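Local atomic coordinates of E3 ubiquitin-protein ligase RNF31 (Mus musculus, PDB entry 5Y3T), a protein that acts as the RING-type E3 ubiquitin transferase HOIP, whose UBA domain pair, part of this fragment, probably binds partner proteins such as HOIL-1. Residues B[57-71]-B[87-99]. Numbering follows the deposited sequence.
Sequences VAELAGQQDPELGAF and LDEAVEECVRARR
R98 closes its guanidinium end-on over the carbonyl of A70: NH2 and NH1 both donate to A70 O, at 2.7 Å and 2.8 Å. Both nitrogens approach from the same face of the carbonyl plane, NH2 from well above it, and NH2 also makes a weak bond to L68 O. The loop after helix 42-64 is thus gripped mainly at A70 O. R98 CG stands anti to the backbone N (chi1 180°); CB packs 3.6 Å from F71 CE2, and the bends at chi2 and chi3 bring the guanidinium round to the loop carbonyls. C94 SG meets the same ring obliquely, 3.6 Å from F71 CD2. A61 CB sits over the centre of one ring face, which places the loop residue F71 against the last turns of helix 42-64. Past the C-terminal end of that helix, L68 CD1 reaches V95 CG1 and R99 CB, while D65 OD2 takes a long salt bridge from R99 NH2 (3.3 Å), in the guanidinium plane and on the anti side of the carboxylate. R99 has its stronger polar partner, through NH1, in the backbone of another protein's chain.

Between the helices, V91 is a knob among V57, L60, A61 and Q64, its CG2 3.9 Å from L60 CB. The CA of A61 is the one nearest V91 CA, so its small side chain probably allows the axis separation of 8.9 Å at a crossing angle of -61°. The V57 and L87 side chains pass in opposite directions, V57 CG2 3.4 Å from L87 CD1. R98 NH1 also forms a salt bridge with E75. Within this all-helical UBA pair, helix 42-64 and its trailing loop pack on helix 87-107, while helix 73-82 touches V57 through A76 and C94 through A79.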
ATOM      1  N   VAL B  57      -1.811 -16.808  12.372  1.00 54.32           N
ATOM      2  CA  VAL B  57      -2.444 -15.674  11.664  1.00 51.33           C
ATOM      3  C   VAL B  57      -3.306 -16.157  10.488  1.00 50.67           C
ATOM      4  O   VAL B  57      -4.449 -15.686  10.324  1.00 51.60           O
ATOM      5  CB  VAL B  57      -1.387 -14.632  11.245  1.00 49.90           C
ATOM      6  CG1 VAL B  57      -1.943 -13.567  10.298  1.00 47.70           C
ATOM      7  CG2 VAL B  57      -0.783 -13.968  12.477  1.00 50.79           C
ATOM      8  N   ALA B  58      -2.779 -17.122   9.713  1.00 53.05           N
ATOM      9  CA  ALA B  58      -3.485 -17.701   8.545  1.00 50.76           C
ATOM     10  C   ALA B  58      -4.709 -18.522   8.895  1.00 49.49           C
ATOM     11  O   ALA B  58      -5.757 -18.404   8.231  1.00 54.28           O
ATOM     12  CB  ALA B  58      -2.536 -18.532   7.667  1.00 54.99           C
ATOM     13  N   GLU B  59      -4.595 -19.364   9.908  1.00 53.70           N
ATOM     14  CA  GLU B  59      -5.766 -20.155  10.362  1.00 63.07           C
ATOM     15  C   GLU B  59      -6.854 -19.262  10.946  1.00 54.27           C
ATOM     16  O   GLU B  59      -8.020 -19.427  10.591  1.00 69.14           O
ATOM     17  CB  GLU B  59      -5.438 -21.378  11.279  1.00 72.64           C
ATOM     18  CG  GLU B  59      -4.574 -21.168  12.519  1.00 89.49           C
ATOM     19  CD  GLU B  59      -3.944 -22.474  13.043  1.00102.33           C
ATOM     20  OE1 GLU B  59      -4.590 -23.550  12.947  1.00100.51           O
ATOM     21  OE2 GLU B  59      -2.792 -22.435  13.551  1.00103.56           O
ATOM     22  N   LEU B  60      -6.492 -18.298  11.779  1.00 52.60           N
ATOM     23  CA  LEU B  60      -7.489 -17.343  12.338  1.00 51.40           C
ATOM     24  C   LEU B  60      -8.093 -16.478  11.250  1.00 50.95           C
ATOM     25  O   LEU B  60      -9.302 -16.237  11.254  1.00 55.29           O
ATOM     26  CB  LEU B  60      -6.878 -16.447  13.425  1.00 54.99           C
ATOM     27  CG  LEU B  60      -6.269 -17.116  14.657  1.00 58.11           C
ATOM     28  CD1 LEU B  60      -5.639 -16.067  15.557  1.00 61.15           C
ATOM     29  CD2 LEU B  60      -7.279 -17.956  15.427  1.00 59.92           C
ATOM     30  N   ALA B  61      -7.281 -16.046  10.283  1.00 49.80           N
ATOM     31  CA  ALA B  61      -7.857 -15.394   9.112  1.00 51.04           C
ATOM     32  C   ALA B  61      -8.963 -16.262   8.432  1.00 54.73           C
ATOM     33  O   ALA B  61     -10.091 -15.787   8.181  1.00 51.89           O
ATOM     34  CB  ALA B  61      -6.754 -15.055   8.138  1.00 58.22           C
ATOM     35  N   GLY B  62      -8.637 -17.535   8.140  1.00 56.30           N
ATOM     36  CA  GLY B  62      -9.603 -18.489   7.573  1.00 51.19           C
ATOM     37  C   GLY B  62     -10.866 -18.695   8.407  1.00 54.84           C
ATOM     38  O   GLY B  62     -11.957 -18.831   7.874  1.00 65.87           O
ATOM     39  N   GLN B  63     -10.706 -18.715   9.719  1.00 55.98           N
ATOM     40  CA  GLN B  63     -11.834 -18.760  10.636  1.00 63.14           C
ATOM     41  C   GLN B  63     -12.716 -17.517  10.639  1.00 64.17           C
ATOM     42  O   GLN B  63     -13.935 -17.626  10.727  1.00 67.76           O
ATOM     43  CB  GLN B  63     -11.325 -19.020  12.042  1.00 66.59           C
ATOM     44  CG  GLN B  63     -10.799 -20.435  12.162  1.00 71.43           C
ATOM     45  CD  GLN B  63     -10.162 -20.706  13.494  1.00 81.32           C
ATOM     46  OE1 GLN B  63     -10.269 -19.901  14.437  1.00 79.73           O
ATOM     47  NE2 GLN B  63      -9.493 -21.853  13.591  1.00 77.92           N
ATOM     48  N   GLN B  64     -12.109 -16.341  10.543  1.00 67.65           N
ATOM     49  CA  GLN B  64     -12.867 -15.094  10.673  1.00 63.19           C
ATOM     50  C   GLN B  64     -13.693 -14.813   9.465  1.00 58.65           C
ATOM     51  O   GLN B  64     -14.785 -14.349   9.610  1.00 62.19           O
ATOM     52  CB  GLN B  64     -11.968 -13.918  11.086  1.00 60.39           C
ATOM     53  CG  GLN B  64     -11.378 -14.133  12.498  1.00 61.59           C
ATOM     54  CD  GLN B  64     -12.442 -14.158  13.606  1.00 64.48           C
ATOM     55  OE1 GLN B  64     -12.495 -15.062  14.464  1.00 59.83           O
ATOM     56  NE2 GLN B  64     -13.309 -13.175  13.572  1.00 68.31           N
ATOM     57  N   ASP B  65     -13.204 -15.112   8.272  1.00 71.95           N
ATOM     58  CA  ASP B  65     -14.058 -15.071   7.077  1.00 67.69           C
ATOM     59  C   ASP B  65     -13.754 -16.319   6.257  1.00 72.02           C
ATOM     60  O   ASP B  65     -12.818 -16.318   5.462  1.00 72.59           O
ATOM     61  CB  ASP B  65     -13.851 -13.786   6.276  1.00 67.11           C
ATOM     62  CG  ASP B  65     -14.918 -13.579   5.167  1.00 69.54           C
ATOM     63  OD1 ASP B  65     -15.632 -14.534   4.811  1.00 72.43           O
ATOM     64  OD2 ASP B  65     -15.038 -12.453   4.629  1.00 65.96           O
ATOM     65  N   PRO B  66     -14.543 -17.398   6.458  1.00 74.75           N
ATOM     66  CA  PRO B  66     -14.312 -18.643   5.708  1.00 76.55           C
ATOM     67  C   PRO B  66     -14.776 -18.620   4.218  1.00 71.47           C
ATOM     68  O   PRO B  66     -14.444 -19.532   3.461  1.00 66.11           O
ATOM     69  CB  PRO B  66     -15.061 -19.702   6.538  1.00 74.58           C
ATOM     70  CG  PRO B  66     -15.860 -18.955   7.569  1.00 72.44           C
ATOM     71  CD  PRO B  66     -15.774 -17.494   7.259  1.00 73.72           C
ATOM     72  N   GLU B  67     -15.477 -17.564   3.802  1.00 70.72           N
ATOM     73  CA  GLU B  67     -15.749 -17.302   2.377  1.00 69.39           C
ATOM     74  C   GLU B  67     -14.476 -16.972   1.541  1.00 61.03           C
ATOM     75  O   GLU B  67     -14.524 -17.041   0.315  1.00 65.32           O
ATOM     76  CB  GLU B  67     -16.739 -16.120   2.161  1.00 83.29           C
ATOM     77  CG  GLU B  67     -17.992 -15.998   3.042  1.00 99.45           C
ATOM     78  CD  GLU B  67     -19.061 -17.035   2.751  1.00104.75           C
ATOM     79  OE1 GLU B  67     -18.716 -18.218   2.528  1.00107.07           O
ATOM     80  OE2 GLU B  67     -20.257 -16.664   2.775  1.00110.81           O
ATOM     81  N   LEU B  68     -13.367 -16.598   2.184  1.00 58.00           N
ATOM     82  CA  LEU B  68     -12.239 -15.975   1.497  1.00 55.09           C
ATOM     83  C   LEU B  68     -11.127 -16.925   1.096  1.00 54.72           C
ATOM     84  O   LEU B  68     -10.051 -16.507   0.633  1.00 51.35           O
ATOM     85  CB  LEU B  68     -11.685 -14.846   2.372  1.00 58.28           C
ATOM     86  CG  LEU B  68     -12.648 -13.656   2.427  1.00 59.06           C
ATOM     87  CD1 LEU B  68     -12.109 -12.567   3.341  1.00 56.56           C
ATOM     88  CD2 LEU B  68     -12.914 -13.120   1.024  1.00 59.85           C
ATOM     89  N   GLY B  69     -11.373 -18.214   1.258  1.00 54.21           N
ATOM     90  CA  GLY B  69     -10.396 -19.182   0.849  1.00 53.59           C
ATOM     91  C   GLY B  69      -9.303 -19.194   1.871  1.00 56.85           C
ATOM     92  O   GLY B  69      -9.467 -18.715   2.991  1.00 64.49           O
ATOM     93  N   ALA B  70      -8.166 -19.711   1.443  1.00 63.84           N
ATOM     94  CA  ALA B  70      -7.086 -20.055   2.321  1.00 59.57           C
ATOM     95  C   ALA B  70      -6.042 -18.974   2.181  1.00 54.59           C
ATOM     96  O   ALA B  70      -5.727 -18.553   1.075  1.00 48.88           O
ATOM     97  CB  ALA B  70      -6.509 -21.407   1.917  1.00 57.07           C
ATOM     98  N   PHE B  71      -5.462 -18.602   3.314  1.00 54.05           N
ATOM     99  CA  PHE B  71      -4.452 -17.560   3.405  1.00 51.47           C
ATOM    100  C   PHE B  71      -3.054 -18.143   3.349  1.00 52.23           C
ATOM    101  O   PHE B  71      -2.776 -19.193   3.960  1.00 57.19           O
ATOM    102  CB  PHE B  71      -4.684 -16.740   4.691  1.00 52.52           C
ATOM    103  CG  PHE B  71      -6.043 -16.050   4.707  1.00 50.73           C
ATOM    104  CD1 PHE B  71      -7.179 -16.727   5.129  1.00 46.50           C
ATOM    105  CD2 PHE B  71      -6.181 -14.735   4.243  1.00 50.47           C
ATOM    106  CE1 PHE B  71      -8.434 -16.116   5.098  1.00 48.99           C
ATOM    107  CE2 PHE B  71      -7.426 -14.120   4.200  1.00 50.04           C
ATOM    108  CZ  PHE B  71      -8.555 -14.808   4.625  1.00 49.93           C
ATOM    109  N   LEU B  87      -1.390  -9.159  17.103  1.00 52.55           N
ATOM    110  CA  LEU B  87      -2.066 -10.340  16.537  1.00 54.60           C
ATOM    111  C   LEU B  87      -3.464 -10.060  15.991  1.00 53.57           C
ATOM    112  O   LEU B  87      -3.752 -10.357  14.812  1.00 61.58           O
ATOM    113  CB  LEU B  87      -2.126 -11.504  17.529  1.00 55.84           C
ATOM    114  CG  LEU B  87      -2.449 -12.872  16.934  1.00 60.56           C
ATOM    115  CD1 LEU B  87      -1.609 -13.113  15.700  1.00 60.18           C
ATOM    116  CD2 LEU B  87      -2.243 -14.020  17.934  1.00 60.81           C
ATOM    117  N   ASP B  88      -4.302  -9.434  16.799  1.00 46.51           N
ATOM    118  CA  ASP B  88      -5.707  -9.181  16.411  1.00 52.05           C
ATOM    119  C   ASP B  88      -5.778  -8.173  15.247  1.00 50.91           C
ATOM    120  O   ASP B  88      -6.651  -8.249  14.405  1.00 50.09           O
ATOM    121  CB  ASP B  88      -6.572  -8.630  17.568  1.00 52.22           C
ATOM    122  CG  ASP B  88      -7.566  -9.649  18.161  1.00 57.37           C
ATOM    123  OD1 ASP B  88      -7.981 -10.640  17.502  1.00 61.70           O
ATOM    124  OD2 ASP B  88      -7.979  -9.398  19.325  1.00 64.53           O
ATOM    125  N   GLU B  89      -4.892  -7.204  15.200  1.00 50.52           N
ATOM    126  CA  GLU B  89      -4.914  -6.324  14.024  1.00 55.22           C
ATOM    127  C   GLU B  89      -4.412  -7.000  12.757  1.00 50.23           C
ATOM    128  O   GLU B  89      -4.904  -6.721  11.670  1.00 54.32           O
ATOM    129  CB  GLU B  89      -4.144  -5.073  14.299  1.00 52.60           C
ATOM    130  CG  GLU B  89      -4.906  -4.225  15.289  1.00 53.81           C
ATOM    131  CD  GLU B  89      -4.262  -2.893  15.499  1.00 60.35           C
ATOM    132  OE1 GLU B  89      -3.166  -2.605  14.908  1.00 58.50           O
ATOM    133  OE2 GLU B  89      -4.877  -2.151  16.279  1.00 69.18           O
ATOM    134  N   ALA B  90      -3.487  -7.931  12.943  1.00 45.89           N
ATOM    135  CA  ALA B  90      -2.808  -8.597  11.866  1.00 47.71           C
ATOM    136  C   ALA B  90      -3.761  -9.527  11.188  1.00 48.02           C
ATOM    137  O   ALA B  90      -3.743  -9.669   9.963  1.00 48.00           O
ATOM    138  CB  ALA B  90      -1.613  -9.362  12.422  1.00 46.97           C
ATOM    139  N   VAL B  91      -4.594 -10.154  12.012  1.00 49.98           N
ATOM    140  CA  VAL B  91      -5.654 -11.018  11.549  1.00 49.41           C
ATOM    141  C   VAL B  91      -6.685 -10.201  10.802  1.00 50.09           C
ATOM    142  O   VAL B  91      -7.138 -10.636   9.746  1.00 58.33           O
ATOM    143  CB  VAL B  91      -6.313 -11.818  12.721  1.00 46.66           C
ATOM    144  CG1 VAL B  91      -7.637 -12.466  12.294  1.00 46.50           C
ATOM    145  CG2 VAL B  91      -5.354 -12.897  13.223  1.00 43.01           C
ATOM    146  N   GLU B  92      -7.061  -9.050  11.352  1.00 50.07           N
ATOM    147  CA  GLU B  92      -8.029  -8.143  10.730  1.00 51.75           C
ATOM    148  C   GLU B  92      -7.556  -7.779   9.350  1.00 52.43           C
ATOM    149  O   GLU B  92      -8.327  -7.903   8.396  1.00 56.67           O
ATOM    150  CB  GLU B  92      -8.204  -6.817  11.532  1.00 63.03           C
ATOM    151  CG  GLU B  92      -9.428  -6.646  12.451  1.00 65.48           C
ATOM    152  CD  GLU B  92      -9.234  -5.559  13.568  1.00 69.10           C
ATOM    153  OE1 GLU B  92      -8.414  -4.600  13.465  1.00 62.25           O
ATOM    154  OE2 GLU B  92      -9.908  -5.672  14.608  1.00 73.98           O
ATOM    155  N   GLU B  93      -6.302  -7.308   9.252  1.00 47.33           N
ATOM    156  CA  GLU B  93      -5.733  -6.868   7.968  1.00 48.31           C
ATOM    157  C   GLU B  93      -5.466  -7.993   7.000  1.00 50.92           C
ATOM    158  O   GLU B  93      -5.520  -7.784   5.797  1.00 47.99           O
ATOM    159  CB  GLU B  93      -4.418  -6.051   8.155  1.00 47.22           C
ATOM    160  CG  GLU B  93      -4.641  -4.706   8.854  1.00 53.61           C
ATOM    161  CD  GLU B  93      -5.858  -3.900   8.334  1.00 52.28           C
ATOM    162  OE1 GLU B  93      -5.869  -3.553   7.147  1.00 58.20           O
ATOM    163  OE2 GLU B  93      -6.790  -3.584   9.099  1.00 50.76           O
ATOM    164  N   CYS B  94      -5.093  -9.181   7.490  1.00 59.26           N
ATOM    165  CA  CYS B  94      -4.864 -10.320   6.581  1.00 52.66           C
ATOM    166  C   CYS B  94      -6.169 -10.651   5.787  1.00 46.92           C
ATOM    167  O   CYS B  94      -6.187 -10.770   4.546  1.00 56.43           O
ATOM    168  CB  CYS B  94      -4.346 -11.492   7.384  1.00 53.51           C
ATOM    169  SG  CYS B  94      -3.997 -12.954   6.420  1.00 56.06           S
ATOM    170  N   VAL B  95      -7.258 -10.695   6.544  1.00 46.78           N
ATOM    171  CA  VAL B  95      -8.631 -10.854   6.060  1.00 44.70           C
ATOM    172  C   VAL B  95      -9.047  -9.710   5.150  1.00 48.60           C
ATOM    173  O   VAL B  95      -9.607  -9.941   4.062  1.00 50.22           O
ATOM    174  CB  VAL B  95      -9.597 -10.901   7.272  1.00 48.13           C
ATOM    175  CG1 VAL B  95     -11.073 -10.713   6.884  1.00 47.04           C
ATOM    176  CG2 VAL B  95      -9.386 -12.198   8.043  1.00 49.75           C
ATOM    177  N   ARG B  96      -8.796  -8.487   5.612  1.00 46.49           N
ATOM    178  CA  ARG B  96      -9.166  -7.290   4.859  1.00 50.70           C
ATOM    179  C   ARG B  96      -8.406  -7.138   3.557  1.00 47.26           C
ATOM    180  O   ARG B  96      -8.999  -6.869   2.528  1.00 52.99           O
ATOM    181  CB  ARG B  96      -8.998  -6.046   5.732  1.00 51.37           C
ATOM    182  CG  ARG B  96     -10.082  -5.969   6.809  1.00 49.48           C
ATOM    183  CD  ARG B  96      -9.675  -5.024   7.907  1.00 49.63           C
ATOM    184  NE  ARG B  96     -10.689  -4.923   8.924  1.00 54.27           N
ATOM    185  CZ  ARG B  96     -10.743  -4.000   9.885  1.00 53.98           C
ATOM    186  NH1 ARG B  96      -9.842  -3.045   9.994  1.00 59.12           N
ATOM    187  NH2 ARG B  96     -11.751  -4.024  10.731  1.00 52.75           N
ATOM    188  N   ALA B  97      -7.100  -7.309   3.595  1.00 48.46           N
ATOM    189  CA  ALA B  97      -6.293  -7.324   2.364  1.00 49.96           C
ATOM    190  C   ALA B  97      -6.828  -8.303   1.319  1.00 48.49           C
ATOM    191  O   ALA B  97      -6.965  -7.925   0.171  1.00 57.77           O
ATOM    192  CB  ALA B  97      -4.811  -7.607   2.631  1.00 44.86           C
ATOM    193  N   ARG B  98      -7.163  -9.524   1.726  1.00 43.13           N
ATOM    194  CA  ARG B  98      -7.645 -10.511   0.783  1.00 42.91           C
ATOM    195  C   ARG B  98      -9.057 -10.217   0.284  1.00 46.58           C
ATOM    196  O   ARG B  98      -9.324 -10.411  -0.886  1.00 55.44           O
ATOM    197  CB  ARG B  98      -7.632 -11.880   1.425  1.00 48.33           C
ATOM    198  CG  ARG B  98      -8.130 -12.981   0.505  1.00 51.61           C
ATOM    199  CD  ARG B  98      -7.069 -13.464  -0.500  1.00 53.07           C
ATOM    200  NE  ARG B  98      -7.463 -14.835  -0.632  1.00 61.77           N
ATOM    201  CZ  ARG B  98      -6.784 -15.924  -0.306  1.00 55.65           C
ATOM    202  NH1 ARG B  98      -5.490 -15.942  -0.003  1.00 57.76           N
ATOM    203  NH2 ARG B  98      -7.432 -17.053  -0.412  1.00 69.38           N
ATOM    204  N   ARG B  99      -9.962  -9.818   1.187  1.00 46.60           N
ATOM    205  CA  ARG B  99     -11.287  -9.300   0.816  1.00 47.47           C
ATOM    206  C   ARG B  99     -11.227  -8.187  -0.219  1.00 49.80           C
ATOM    207  O   ARG B  99     -11.987  -8.197  -1.188  1.00 56.10           O
ATOM    208  CB  ARG B  99     -12.074  -8.797   2.038  1.00 48.32           C
ATOM    209  CG  ARG B  99     -13.564  -8.680   1.766  1.00 48.10           C
ATOM    210  CD  ARG B  99     -14.336  -8.044   2.913  1.00 50.30           C
ATOM    211  NE  ARG B  99     -14.426  -8.965   4.032  1.00 49.72           N
ATOM    212  CZ  ARG B  99     -14.094  -8.716   5.304  1.00 52.31           C
ATOM    213  NH1 ARG B  99     -13.632  -7.525   5.720  1.00 61.02           N
ATOM    214  NH2 ARG B  99     -14.226  -9.691   6.190  1.00 50.38           N
TER